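Local coordinates for protein putative prephenate dehydratase (Streptococcus mutans, PDB 4LUB) that probably catalyses the decarboxylating dehydration of prephenate to phenylpyruvate in L-phenylalanine biosynthesis, at residues K4-G9 with K44-A49; S13-V18 with F48-V53; V37-E42 with F65-H70. All blocks are in the same frame, centred on the assembly; numbering follows the deposited sequence.

Interaction 1: K4-G9 with K44-A49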
loop_
_atom_site.group_PDB
_atom_site.type_symbol
_atom_site.label_atom_id
_atom_site.label_comp_id
_atom_site.label_asym_id
_atom_site.label_seq_id
_atom_site.Cartn_x
_atom_site.Cartn_y
_atom_site.Cartn_z
ATOM N N LYS B 4 26.700 -12.637 15.414
ATOM C CA LYS B 4 25.435 -12.418 16.127
ATOM C C LYS B 4 24.306 -11.931 15.224
ATOM O O LYS B 4 24.521 -11.107 14.342
ATOM C CB LYS B 4 25.632 -11.423 17.272
ATOM C CG LYS B 4 26.708 -11.872 18.255
ATOM C CD LYS B 4 26.853 -10.931 19.451
ATOM C CE LYS B 4 27.421 -11.658 20.674
ATOM N NZ LYS B 4 27.393 -10.772 21.875
ATOM N N ILE B 5 23.113 -12.465 15.438
ATOM C CA ILE B 5 21.960 -12.117 14.628
ATOM C C ILE B 5 20.748 -11.694 15.443
ATOM O O ILE B 5 20.333 -12.392 16.365
ATOM C CB ILE B 5 21.561 -13.291 13.731
ATOM C CG1 ILE B 5 22.414 -13.296 12.466
ATOM C CG2 ILE B 5 20.155 -13.116 13.229
ATOM C CD1 ILE B 5 23.668 -14.076 12.558
ATOM N N ALA B 6 20.202 -10.530 15.103
ATOM C CA ALA B 6 18.987 -10.030 15.735
ATOM C C ALA B 6 17.746 -10.499 14.986
ATOM O O ALA B 6 17.728 -10.523 13.751
ATOM C CB ALA B 6 19.006 -8.514 15.796
ATOM N N TYR B 7 16.705 -10.853 15.732
ATOM C CA TYR B 7 15.440 -11.254 15.131
ATOM C C TYR B 7 14.294 -10.715 15.970
ATOM O O TYR B 7 14.495 -10.304 17.113
ATOM C CB TYR B 7 15.339 -12.779 14.986
ATOM C CG TYR B 7 15.313 -13.551 16.294
ATOM C CD1 TYR B 7 16.490 -13.969 16.899
ATOM C CD2 TYR B 7 14.111 -13.857 16.920
ATOM C CE1 TYR B 7 16.477 -14.675 18.094
ATOM C CE2 TYR B 7 14.084 -14.563 18.119
ATOM C CZ TYR B 7 15.271 -14.969 18.700
ATOM O OH TYR B 7 15.259 -15.669 19.883
ATOM N N LEU B 8 13.099 -10.696 15.392
ATOM C CA LEU B 8 11.927 -10.242 16.113
ATOM C C LEU B 8 11.511 -11.326 17.101
ATOM O O LEU B 8 11.123 -12.432 16.710
ATOM C CB LEU B 8 10.793 -9.907 15.137
ATOM C CG LEU B 8 9.430 -9.563 15.742
ATOM C CD1 LEU B 8 9.525 -8.289 16.560
ATOM C CD2 LEU B 8 8.392 -9.398 14.649
ATOM N N GLY B 9 11.603 -10.998 18.384
ATOM C CA GLY B 9 11.307 -11.936 19.447
ATOM C C GLY B 9 9.812 -12.101 19.614
ATOM O O GLY B 9 9.036 -11.482 18.887
ATOM N N LYS B 44 25.660 -1.871 15.945
ATOM C CA LYS B 44 26.747 -2.845 15.807
ATOM C C LYS B 44 26.741 -3.915 16.903
ATOM O O LYS B 44 27.781 -4.506 17.192
ATOM C CB LYS B 44 28.122 -2.159 15.783
ATOM C CG LYS B 44 28.267 -1.008 14.803
ATOM C CD LYS B 44 29.735 -0.813 14.437
ATOM C CE LYS B 44 30.071 0.655 14.217
ATOM N NZ LYS B 44 31.444 0.980 14.712
ATOM N N GLN B 45 25.587 -4.156 17.520
ATOM C CA GLN B 45 25.435 -5.299 18.418
ATOM C C GLN B 45 25.356 -6.594 17.629
ATOM O O GLN B 45 25.825 -7.647 18.067
ATOM C CB GLN B 45 24.186 -5.159 19.284
ATOM C CG GLN B 45 23.957 -3.777 19.849
ATOM C CD GLN B 45 22.704 -3.712 20.700
ATOM O OE1 GLN B 45 22.325 -4.695 21.340
ATOM N NE2 GLN B 45 22.050 -2.556 20.710
ATOM N N VAL B 46 24.765 -6.506 16.445
ATOM C CA VAL B 46 24.538 -7.692 15.644
ATOM C C VAL B 46 24.995 -7.464 14.228
ATOM O O VAL B 46 25.328 -6.347 13.801
ATOM C CB VAL B 46 23.065 -8.155 15.632
ATOM C CG1 VAL B 46 22.592 -8.508 17.046
ATOM C CG2 VAL B 46 22.168 -7.112 14.982
ATOM N N CYS B 47 25.014 -8.572 13.514
ATOM C CA CYS B 47 25.648 -8.659 12.228
ATOM C C CYS B 47 24.691 -8.597 11.046
ATOM O O CYS B 47 25.017 -8.077 9.979
ATOM C CB CYS B 47 26.370 -9.994 12.236
ATOM S SG CYS B 47 27.423 -10.162 13.702
ATOM N N PHE B 48 23.495 -9.110 11.295
ATOM C CA PHE B 48 22.373 -9.156 10.368
ATOM C C PHE B 48 21.132 -9.019 11.223
ATOM O O PHE B 48 21.167 -9.346 12.408
ATOM C CB PHE B 48 22.313 -10.472 9.565
ATOM C CG PHE B 48 23.468 -10.682 8.617
ATOM C CD1 PHE B 48 23.429 -10.160 7.330
ATOM C CD2 PHE B 48 24.583 -11.409 9.006
ATOM C CE1 PHE B 48 24.487 -10.342 6.457
ATOM C CE2 PHE B 48 25.641 -11.593 8.143
ATOM C CZ PHE B 48 25.595 -11.061 6.868
ATOM N N ALA B 49 20.046 -8.527 10.648
ATOM C CA ALA B 49 18.781 -8.515 11.362
ATOM C C ALA B 49 17.728 -9.201 10.504
ATOM O O ALA B 49 17.774 -9.115 9.277
ATOM C CB ALA B 49 18.376 -7.093 11.701
#

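Interaction 2: S13-V18 with F48-V53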
loop_
_atom_site.group_PDB
_atom_site.type_symbol
_atom_site.label_atom_id
_atom_site.label_comp_id
_atom_site.label_asym_id
_atom_site.label_seq_id
_atom_site.Cartn_x
_atom_site.Cartn_y
_atom_site.Cartn_z
ATOM N N SER B 13 9.415 -17.613 17.924
ATOM C CA SER B 13 8.557 -16.880 16.996
ATOM C C SER B 13 8.798 -17.350 15.570
ATOM O O SER B 13 9.778 -18.044 15.290
ATOM C CB SER B 13 8.792 -15.370 17.086
ATOM O OG SER B 13 10.143 -15.041 16.803
ATOM N N PHE B 14 7.884 -16.994 14.673
ATOM C CA PHE B 14 8.083 -17.238 13.248
ATOM C C PHE B 14 9.412 -16.655 12.780
ATOM O O PHE B 14 10.160 -17.312 12.053
ATOM C CB PHE B 14 6.925 -16.653 12.430
ATOM C CG PHE B 14 5.595 -17.293 12.714
ATOM C CD1 PHE B 14 5.367 -18.620 12.391
ATOM C CD2 PHE B 14 4.569 -16.564 13.287
ATOM C CE1 PHE B 14 4.141 -19.209 12.646
ATOM C CE2 PHE B 14 3.341 -17.146 13.546
ATOM C CZ PHE B 14 3.126 -18.471 13.224
ATOM N N THR B 15 9.704 -15.427 13.203
ATOM C CA THR B 15 10.941 -14.758 12.809
ATOM C C THR B 15 12.161 -15.473 13.374
ATOM O O THR B 15 13.200 -15.570 12.716
ATOM C CB THR B 15 10.945 -13.276 13.254
ATOM O OG1 THR B 15 9.702 -12.658 12.885
ATOM C CG2 THR B 15 12.071 -12.526 12.580
ATOM N N HIS B 16 12.020 -15.993 14.591
ATOM C CA HIS B 16 13.038 -16.857 15.185
ATOM C C HIS B 16 13.318 -18.067 14.308
ATOM O O HIS B 16 14.475 -18.375 14.003
ATOM C CB HIS B 16 12.615 -17.317 16.582
ATOM C CG HIS B 16 13.720 -17.949 17.362
ATOM N ND1 HIS B 16 13.520 -18.544 18.591
ATOM C CD2 HIS B 16 15.036 -18.098 17.085
ATOM C CE1 HIS B 16 14.664 -19.022 19.038
ATOM N NE2 HIS B 16 15.602 -18.766 18.142
ATOM N N ASN B 17 12.255 -18.764 13.926
ATOM C CA ASN B 17 12.368 -19.899 13.018
ATOM C C ASN B 17 13.085 -19.535 11.719
ATOM O O ASN B 17 13.919 -20.291 11.226
ATOM C CB ASN B 17 10.977 -20.462 12.709
ATOM C CG ASN B 17 11.030 -21.823 12.046
ATOM O OD1 ASN B 17 12.046 -22.520 12.104
ATOM N ND2 ASN B 17 9.931 -22.211 11.407
ATOM N N VAL B 18 12.788 -18.353 11.188
ATOM C CA VAL B 18 13.411 -17.904 9.944
ATOM C C VAL B 18 14.913 -17.670 10.122
ATOM O O VAL B 18 15.719 -18.052 9.270
ATOM C CB VAL B 18 12.735 -16.617 9.413
ATOM C CG1 VAL B 18 13.453 -16.088 8.179
ATOM C CG2 VAL B 18 11.260 -16.886 9.110
ATOM N N PHE B 48 23.495 -9.110 11.295
ATOM C CA PHE B 48 22.373 -9.156 10.368
ATOM C C PHE B 48 21.132 -9.019 11.223
ATOM O O PHE B 48 21.167 -9.346 12.408
ATOM C CB PHE B 48 22.313 -10.472 9.565
ATOM C CG PHE B 48 23.468 -10.682 8.617
ATOM C CD1 PHE B 48 23.429 -10.160 7.330
ATOM C CD2 PHE B 48 24.583 -11.409 9.006
ATOM C CE1 PHE B 48 24.487 -10.342 6.457
ATOM C CE2 PHE B 48 25.641 -11.593 8.143
ATOM C CZ PHE B 48 25.595 -11.061 6.868
ATOM N N ALA B 49 20.046 -8.527 10.648
ATOM C CA ALA B 49 18.781 -8.515 11.362
ATOM C C ALA B 49 17.728 -9.201 10.504
ATOM O O ALA B 49 17.774 -9.115 9.277
ATOM C CB ALA B 49 18.376 -7.093 11.701
ATOM N N ILE B 50 16.808 -9.913 11.148
ATOM C CA ILE B 50 15.737 -10.610 10.443
ATOM C C ILE B 50 14.384 -10.089 10.905
ATOM O O ILE B 50 14.078 -10.081 12.099
ATOM C CB ILE B 50 15.818 -12.152 10.632
ATOM C CG1 ILE B 50 16.959 -12.736 9.809
ATOM C CG2 ILE B 50 14.598 -12.823 10.042
ATOM C CD1 ILE B 50 18.327 -12.503 10.341
ATOM N N VAL B 51 13.599 -9.616 9.942
ATOM C CA VAL B 51 12.288 -9.036 10.205
ATOM C C VAL B 51 11.256 -9.515 9.187
ATOM O O VAL B 51 11.595 -9.787 8.037
ATOM C CB VAL B 51 12.327 -7.483 10.177
ATOM C CG1 VAL B 51 13.230 -6.930 11.282
ATOM C CG2 VAL B 51 12.737 -6.962 8.793
ATOM N N PRO B 52 9.989 -9.637 9.613
ATOM C CA PRO B 52 8.888 -9.845 8.665
ATOM C C PRO B 52 8.678 -8.588 7.837
ATOM O O PRO B 52 8.786 -7.484 8.385
ATOM C CB PRO B 52 7.683 -10.125 9.565
ATOM C CG PRO B 52 8.011 -9.449 10.854
ATOM C CD PRO B 52 9.510 -9.490 11.002
ATOM N N VAL B 53 8.463 -8.719 6.529
ATOM C CA VAL B 53 8.176 -7.531 5.734
ATOM C C VAL B 53 6.803 -7.536 5.059
ATOM O O VAL B 53 6.215 -6.480 4.863
ATOM C CB VAL B 53 9.285 -7.291 4.668
ATOM C CG1 VAL B 53 10.659 -7.476 5.293
ATOM C CG2 VAL B 53 9.101 -8.170 3.428
#

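Interaction 3: V37-E42 with F65-H70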
loop_
_atom_site.group_PDB
_atom_site.type_symbol
_atom_site.label_atom_id
_atom_site.label_comp_id
_atom_site.label_asym_id
_atom_site.label_seq_id
_atom_site.Cartn_x
_atom_site.Cartn_y
_atom_site.Cartn_z
ATOM N N VAL B 37 14.994 -4.429 16.533
ATOM C CA VAL B 37 15.760 -5.380 15.728
ATOM C C VAL B 37 16.718 -4.691 14.757
ATOM O O VAL B 37 17.912 -4.999 14.724
ATOM C CB VAL B 37 14.834 -6.324 14.918
ATOM C CG1 VAL B 37 15.663 -7.291 14.094
ATOM C CG2 VAL B 37 13.858 -7.072 15.832
ATOM N N ILE B 38 16.183 -3.773 13.959
ATOM C CA ILE B 38 16.997 -3.011 13.015
ATOM C C ILE B 38 18.005 -2.082 13.701
ATOM O O ILE B 38 19.165 -2.015 13.293
ATOM C CB ILE B 38 16.115 -2.190 12.041
ATOM C CG1 ILE B 38 15.214 -3.132 11.233
ATOM C CG2 ILE B 38 16.990 -1.406 11.078
ATOM C CD1 ILE B 38 14.026 -2.448 10.536
ATOM N N LYS B 39 17.573 -1.382 14.744
ATOM C CA LYS B 39 18.485 -0.556 15.552
ATOM C C LYS B 39 19.666 -1.338 16.134
ATOM O O LYS B 39 20.774 -0.810 16.240
ATOM C CB LYS B 39 17.709 0.142 16.685
ATOM C CG LYS B 39 16.844 1.299 16.187
ATOM C CD LYS B 39 15.971 1.907 17.270
ATOM C CE LYS B 39 16.782 2.387 18.461
ATOM N NZ LYS B 39 15.892 2.892 19.552
ATOM N N ALA B 40 19.421 -2.587 16.519
ATOM C CA ALA B 40 20.480 -3.485 16.988
ATOM C C ALA B 40 21.623 -3.630 15.984
ATOM O O ALA B 40 22.792 -3.715 16.359
ATOM C CB ALA B 40 19.902 -4.853 17.317
ATOM N N TYR B 41 21.285 -3.665 14.700
ATOM C CA TYR B 41 22.313 -3.734 13.674
ATOM C C TYR B 41 23.037 -2.403 13.595
ATOM O O TYR B 41 24.261 -2.350 13.494
ATOM C CB TYR B 41 21.709 -4.052 12.310
ATOM C CG TYR B 41 22.703 -3.932 11.180
ATOM C CD1 TYR B 41 23.508 -5.004 10.825
ATOM C CD2 TYR B 41 22.870 -2.730 10.498
ATOM C CE1 TYR B 41 24.420 -4.900 9.797
ATOM C CE2 TYR B 41 23.780 -2.616 9.472
ATOM C CZ TYR B 41 24.552 -3.707 9.124
ATOM O OH TYR B 41 25.465 -3.594 8.103
ATOM N N GLU B 42 22.250 -1.332 13.626
ATOM C CA GLU B 42 22.754 0.026 13.489
ATOM C C GLU B 42 23.766 0.323 14.596
ATOM O O GLU B 42 24.749 1.033 14.385
ATOM C CB GLU B 42 21.588 1.021 13.525
ATOM C CG GLU B 42 20.775 1.086 12.233
ATOM C CD GLU B 42 19.612 2.056 12.316
ATOM O OE1 GLU B 42 18.826 1.953 13.280
ATOM O OE2 GLU B 42 19.493 2.935 11.437
ATOM N N PHE B 65 9.069 -1.033 6.498
ATOM C CA PHE B 65 9.353 -0.152 5.373
ATOM C C PHE B 65 9.537 1.324 5.741
ATOM O O PHE B 65 10.379 1.997 5.147
ATOM C CB PHE B 65 8.267 -0.326 4.315
ATOM C CG PHE B 65 8.379 -1.623 3.590
ATOM C CD1 PHE B 65 9.391 -1.821 2.667
ATOM C CD2 PHE B 65 7.525 -2.675 3.887
ATOM C CE1 PHE B 65 9.526 -3.024 2.015
ATOM C CE2 PHE B 65 7.656 -3.891 3.240
ATOM C CZ PHE B 65 8.657 -4.064 2.298
ATOM N N ASP B 66 8.746 1.844 6.680
ATOM C CA ASP B 66 8.964 3.217 7.148
ATOM C C ASP B 66 10.353 3.401 7.762
ATOM O O ASP B 66 11.047 4.370 7.458
ATOM C CB ASP B 66 7.884 3.659 8.153
ATOM C CG ASP B 66 6.474 3.590 7.573
ATOM O OD1 ASP B 66 6.331 3.698 6.336
ATOM O OD2 ASP B 66 5.509 3.461 8.356
ATOM N N TYR B 67 10.743 2.502 8.655
ATOM C CA TYR B 67 12.079 2.575 9.241
ATOM C C TYR B 67 13.202 2.436 8.201
ATOM O O TYR B 67 14.148 3.221 8.203
ATOM C CB TYR B 67 12.265 1.534 10.339
ATOM C CG TYR B 67 13.431 1.913 11.219
ATOM C CD1 TYR B 67 13.264 2.805 12.269
ATOM C CD2 TYR B 67 14.703 1.419 10.972
ATOM C CE1 TYR B 67 14.335 3.183 13.066
ATOM C CE2 TYR B 67 15.776 1.787 11.762
ATOM C CZ TYR B 67 15.587 2.667 12.804
ATOM O OH TYR B 67 16.653 3.032 13.588
ATOM N N LEU B 68 13.121 1.407 7.363
ATOM C CA LEU B 68 14.102 1.203 6.297
ATOM C C LEU B 68 14.244 2.366 5.319
ATOM O O LEU B 68 15.353 2.662 4.874
ATOM C CB LEU B 68 13.782 -0.078 5.516
ATOM C CG LEU B 68 14.636 -1.326 5.800
ATOM C CD1 LEU B 68 15.165 -1.435 7.218
ATOM C CD2 LEU B 68 13.933 -2.603 5.328
ATOM N N PHE B 69 13.145 3.018 4.966
ATOM C CA PHE B 69 13.243 4.181 4.093
ATOM C C PHE B 69 13.771 5.425 4.797
ATOM O O PHE B 69 14.767 5.992 4.365
ATOM C CB PHE B 69 11.896 4.508 3.447
ATOM C CG PHE B 69 11.924 5.753 2.594
ATOM C CD1 PHE B 69 12.472 5.724 1.327
ATOM C CD2 PHE B 69 11.375 6.941 3.048
ATOM C CE1 PHE B 69 12.500 6.859 0.533
ATOM C CE2 PHE B 69 11.389 8.081 2.256
ATOM C CZ PHE B 69 11.956 8.039 1.002
ATOM N N HIS B 70 13.102 5.843 5.871
ATOM C CA HIS B 70 13.400 7.117 6.534
ATOM C C HIS B 70 14.726 7.149 7.279
ATOM O O HIS B 70 15.436 8.152 7.255
ATOM C CB HIS B 70 12.285 7.467 7.526
ATOM C CG HIS B 70 10.962 7.754 6.882
ATOM N ND1 HIS B 70 10.757 8.839 6.056
ATOM C CD2 HIS B 70 9.779 7.098 6.943
ATOM C CE1 HIS B 70 9.503 8.842 5.639
ATOM N NE2 HIS B 70 8.888 7.794 6.160
#

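Interaction 1: K4-G9 with K44-A49
Ala6 and Ala49 face each other as a parallel beta pair, with Ala6 N donating to Phe48 O at 3.1 Å, while Ala6 O is taken by Ile50 N, one residue further along. Before this pair the bonding becomes irregular. Lys4 O accepts from Cys47 N at 2.7 Å. The Cys47 sulfur lies beside its own backbone N (chi1 -52°), which turns it toward Lys4, whose N makes a weak bond to SG at 3.1 Å. Val46 straddles the small Ala6 side chain with both methyls, its CG2 lying 3.6 Å from Ala6 CB. On the other face Ile5 CG1 meets Phe48 CB at 4.0 Å, at the edge of the Phe48 ring and near its plane; Phe23 stacks on that ring. The Val46 and Ala49 side chains pack against helix 34-42, on Ala40 and Val37 respectively. Strand 4-8 lies between strands 27-31 and 48-55 and runs parallel to both, forming a parallel part of a mixed sheet, as is typical of the alpha/beta core of a prephenate dehydratase domain.

Interaction 2: S13-V18 with F48-V53
Thr15 and Ile50 form the middle of a helix-on-sheet contact in which helix 14-18 passes strand 48-53 at 8.3 Å between axes, their directions 133° apart. The Thr15 side chain shows how one short, branched residue can serve two neighbours. Its CB points at the strand but stops short of touching it, and the two branches divide the work. OG1 takes the place beside its own backbone N (chi1 -48°) and ends 3.7 Å from Pro52 CD, a van der Waals contact in which the two side chains are roughly perpendicular. This leaves CG2 anti to N, and it goes straight to the strand: it sits 3.2 Å from Ile50 O, a close approach of a methyl to a carbonyl oxygen, and 3.6 Å from Ile50 CG2, the two side chains running alongside each other and pointing opposite ways. One turn later Val18 extends the apolar patch, its CG1 lying 3.9 Å from Ile50 CG2. That single isoleucine methyl thus meets both a threonine and a valine of the same helix, and Phe175 on strand 172-179 touches both helix residues as well.

The start of the helix is fixed by Ser13, the N-cap, whose OG accepts from His16 N at 3.1 Å; the same OG is hydrogen-bonded to Leu8 O, tying the helix to the end of strand 4-8. Strand 4-8, helix 14-22 and strand 27-31 make a beta-alpha-beta crossover, and the residues here are its helix packing across a face of the mixed sheet, onto strand 48-55, the parallel neighbour of strand 4-8, as expected of the PBP-like alpha/beta fold of prephenate dehydratases.

Interaction 3: V37-E42 with F65-H70
Tyr67 reaches from helix 65-70 to Ile38, Lys39 and Glu42, and this one large side chain spans helices whose axes stay 11.5 Å apart and run only 28° off parallel. With CG anti to the backbone N (chi1 -161°), its ring extends away from its own helix, so that the flank carrying CD2 and CE2 comes to Ile38 and the hydroxyl arrives near Glu42. Ile38 CG2 lies 3.5 Å from Tyr67 CE2, approaching obliquely, the two side chains lying alongside with their ends pointing opposite ways. Glu42 reaches out to meet the tyrosine head-on, its chain extended beyond CG, and brings its carboxylate to the ring edge with the two planes 75° apart. Tyr67 OH donates to Glu42 OE1; the modelled separation of 2.4 Å is very short, so the exact length is doubtful. The Lys39 side chain runs roughly perpendicular to that of Tyr67, with CG near the hydroxyl; its modelled 3.1 Å from Tyr67 OH is doubtful too, the hydroxyl position being uncertain. The lysine chain then bends at chi3 and carries NZ away to a salt bridge with Glu36.

Next to the tyrosine, Leu68 CD1 meets Ile38 CD1 at 3.7 Å. Leu68 holds an unusual conformation, and its end swings nearer to helix 37-42 than its first bond would suggest. Helix 65-70 also faces the ACT region, through an Asp66 salt bridge to Arg228 and Phe69 stacked on Phe238. The contact is therefore side-by-side helix packing, bridged by an aromatic residue, that joins a sheet-covering helix of the dehydratase region to the helix bordering the ACT region.

Along the chain the segments come in the order 4-9, 13-18, 37-42, 44-53 and 65-70, so interaction 3 interleaves with the other two. Interactions 1 and 2 have centres about 10 Å apart and share Phe48 and Ala49 on strand 48-55; interaction 3 is centred about 12 Å from the first and 14 Å from the second. Strand 48-55 connects them all: Ile50 turns to helix 14-22, while Ala49 and Val51 turn to Val37 of helix 34-42 on the opposite face. The sheet is thereby sandwiched between helices, and helix 62-70 lies beside helix 34-42 and reaches toward the ACT region. Residues 86-169 are not modelled, so the contacts describe the modelled part of the dehydratase region.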